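Local coordinates for putative uncharacterized protein (Chaetomium thermophilum, PDB 4XRI) that probably serves as an importin-beta nuclear import receptor, a flexible HEAT-repeat protein thought to bind a small Ran-type GTPase, at residues Val555-Leu560 against Gly605-Gln610. The protein carries 2 engineered substitutions. Residues are numbered along the deposited sequence; the frame is centred on the assembly and turned at random.
Sequences VILQRL and GDRIMQ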
loop_
_atom_site.group_PDB
_atom_site.type_symbol
_atom_site.label_atom_id
_atom_site.label_comp_id
_atom_site.label_asym_id
_atom_site.label_seq_id
_atom_site.Cartn_x
_atom_site.Cartn_y
_atom_site.Cartn_z
ATOM N N VAL A 555 34.171 -11.236 -3.191
ATOM C CA VAL A 555 34.316 -9.790 -3.319
ATOM C C VAL A 555 33.324 -9.077 -2.407
ATOM O O VAL A 555 33.684 -8.146 -1.685
ATOM C CB VAL A 555 34.097 -9.312 -4.770
ATOM C CG1 VAL A 555 34.161 -7.790 -4.837
ATOM C CG2 VAL A 555 35.120 -9.938 -5.705
ATOM N N ILE A 556 32.071 -9.521 -2.452
ATOM C CA ILE A 556 31.015 -8.960 -1.614
ATOM C C ILE A 556 31.362 -9.088 -0.136
ATOM O O ILE A 556 31.173 -8.153 0.642
ATOM C CB ILE A 556 29.663 -9.654 -1.876
ATOM C CG1 ILE A 556 29.201 -9.397 -3.312
ATOM C CG2 ILE A 556 28.612 -9.173 -0.891
ATOM C CD1 ILE A 556 29.085 -7.932 -3.670
ATOM N N LEU A 557 31.869 -10.258 0.236
ATOM C CA LEU A 557 32.328 -10.511 1.596
ATOM C C LEU A 557 33.438 -9.550 2.007
ATOM O O LEU A 557 33.442 -9.029 3.121
ATOM C CB LEU A 557 32.812 -11.958 1.731
ATOM C CG LEU A 557 31.749 -12.984 2.124
ATOM C CD1 LEU A 557 32.321 -14.393 2.053
ATOM C CD2 LEU A 557 31.235 -12.679 3.519
ATOM N N GLN A 558 34.379 -9.321 1.097
ATOM C CA GLN A 558 35.486 -8.404 1.343
ATOM C C GLN A 558 34.984 -6.979 1.595
ATOM O O GLN A 558 35.453 -6.295 2.506
ATOM C CB GLN A 558 36.459 -8.426 0.160
ATOM C CG GLN A 558 37.781 -7.739 0.420
ATOM C CD GLN A 558 38.786 -7.971 -0.697
ATOM O OE1 GLN A 558 38.551 -8.769 -1.609
ATOM N NE2 GLN A 558 39.914 -7.274 -0.629
ATOM N N ARG A 559 34.019 -6.552 0.785
ATOM C CA ARG A 559 33.411 -5.230 0.927
ATOM C C ARG A 559 32.625 -5.103 2.228
ATOM O O ARG A 559 32.651 -4.056 2.877
ATOM C CB ARG A 559 32.499 -4.928 -0.265
ATOM C CG ARG A 559 33.244 -4.706 -1.574
ATOM C CD ARG A 559 32.312 -4.204 -2.665
ATOM N NE ARG A 559 33.020 -4.026 -3.929
ATOM C CZ ARG A 559 32.479 -3.522 -5.034
ATOM N NH1 ARG A 559 31.212 -3.130 -5.036
ATOM N NH2 ARG A 559 33.210 -3.407 -6.137
ATOM N N LEU A 560 31.927 -6.173 2.601
ATOM C CA LEU A 560 31.203 -6.219 3.867
ATOM C C LEU A 560 32.149 -6.058 5.051
ATOM O O LEU A 560 31.875 -5.300 5.982
ATOM C CB LEU A 560 30.423 -7.531 3.989
ATOM C CG LEU A 560 28.955 -7.501 3.557
ATOM C CD1 LEU A 560 28.360 -8.902 3.593
ATOM C CD2 LEU A 560 28.179 -6.560 4.463
ATOM N N GLY A 605 31.258 -20.341 4.648
ATOM C CA GLY A 605 30.337 -20.218 5.765
ATOM C C GLY A 605 30.924 -19.534 6.987
ATOM O O GLY A 605 30.287 -18.670 7.588
ATOM N N ASP A 606 32.138 -19.930 7.358
ATOM C CA ASP A 606 32.820 -19.352 8.516
ATOM C C ASP A 606 33.044 -17.852 8.359
ATOM O O ASP A 606 32.778 -17.074 9.277
ATOM C CB ASP A 606 34.160 -20.052 8.752
ATOM C CG ASP A 606 34.002 -21.424 9.383
ATOM O OD1 ASP A 606 32.860 -21.930 9.449
ATOM O OD2 ASP A 606 35.027 -21.997 9.809
ATOM N N ARG A 607 33.537 -17.457 7.190
ATOM C CA ARG A 607 33.791 -16.053 6.895
ATOM C C ARG A 607 32.498 -15.246 6.902
ATOM O O ARG A 607 32.455 -14.125 7.410
ATOM C CB ARG A 607 34.491 -15.914 5.543
ATOM C CG ARG A 607 34.925 -14.498 5.214
ATOM C CD ARG A 607 35.719 -14.456 3.923
ATOM N NE ARG A 607 36.290 -13.134 3.681
ATOM C CZ ARG A 607 37.044 -12.826 2.631
ATOM N NH1 ARG A 607 37.318 -13.749 1.719
ATOM N NH2 ARG A 607 37.522 -11.597 2.491
ATOM N N ILE A 608 31.447 -15.828 6.335
ATOM C CA ILE A 608 30.145 -15.178 6.264
ATOM C C ILE A 608 29.589 -14.880 7.654
ATOM O O ILE A 608 29.231 -13.743 7.955
ATOM C CB ILE A 608 29.130 -16.038 5.486
ATOM C CG1 ILE A 608 29.473 -16.049 3.996
ATOM C CG2 ILE A 608 27.719 -15.514 5.685
ATOM C CD1 ILE A 608 28.585 -16.956 3.170
ATOM N N MET A 609 29.531 -15.900 8.503
ATOM C CA MET A 609 28.991 -15.733 9.849
ATOM C C MET A 609 29.848 -14.805 10.705
ATOM O O MET A 609 29.330 -14.086 11.559
ATOM C CB MET A 609 28.843 -17.089 10.540
ATOM C CG MET A 609 27.707 -17.938 9.980
ATOM S SD MET A 609 26.129 -17.058 9.962
ATOM C CE MET A 609 25.813 -16.900 11.714
ATOM N N GLN A 610 31.158 -14.820 10.481
ATOM C CA GLN A 610 32.062 -13.966 11.248
ATOM C C GLN A 610 31.761 -12.487 11.021
ATOM O O GLN A 610 31.643 -11.721 11.975
ATOM C CB GLN A 610 33.523 -14.262 10.895
ATOM C CG GLN A 610 34.538 -13.389 11.620
ATOM C CD GLN A 610 34.803 -13.843 13.042
ATOM O OE1 GLN A 610 34.264 -14.855 13.494
ATOM N NE2 GLN A 610 35.641 -13.099 13.756
#
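Leu557 and Ile608 form the apolar centre of this contact, their side chains crossing at about a right angle. Both methyls of Leu557 close on one atom of its partner: CD1 and CD2 each lie 3.8 Å from Ile608 CG1. Leu557 CD2 also comes within 3.9 Å of Ile608 CA, so the leucine reaches the backbone of the facing helix. Around this pair, Leu557 also touches Val611 and Ile608 meets Leu636 of helix 625-640.

The aliphatic part of Arg607 passes at a slant across Leu557, its CD packing 3.9 Å from Leu557 CD1. Its chain runs straight out to NE, chi1 -174° setting CG opposite the backbone N, and so carries the guanidinium across to the other helix. Leu557 CB sits over one face of the guanidinium, toward its rim, and Arg607 NH2 approaches Gln558 CA obliquely at 4.0 Å. The charge is met by Glu561, one turn beyond Leu557 on helix 546-567, in a salt bridge through Arg607 NE. Shortening Arg607 to an alanine is likely to leave Glu561 without this cationic mate and to uncover one side of Leu557.

The two helix segments run roughly parallel, at 29° and 10.5 Å between axes. Such packing between like-directed helices, with helix 573-597 intervening in sequence, is characteristic of the layered helices of a HEAT-repeat solenoid, as in the importin-beta family.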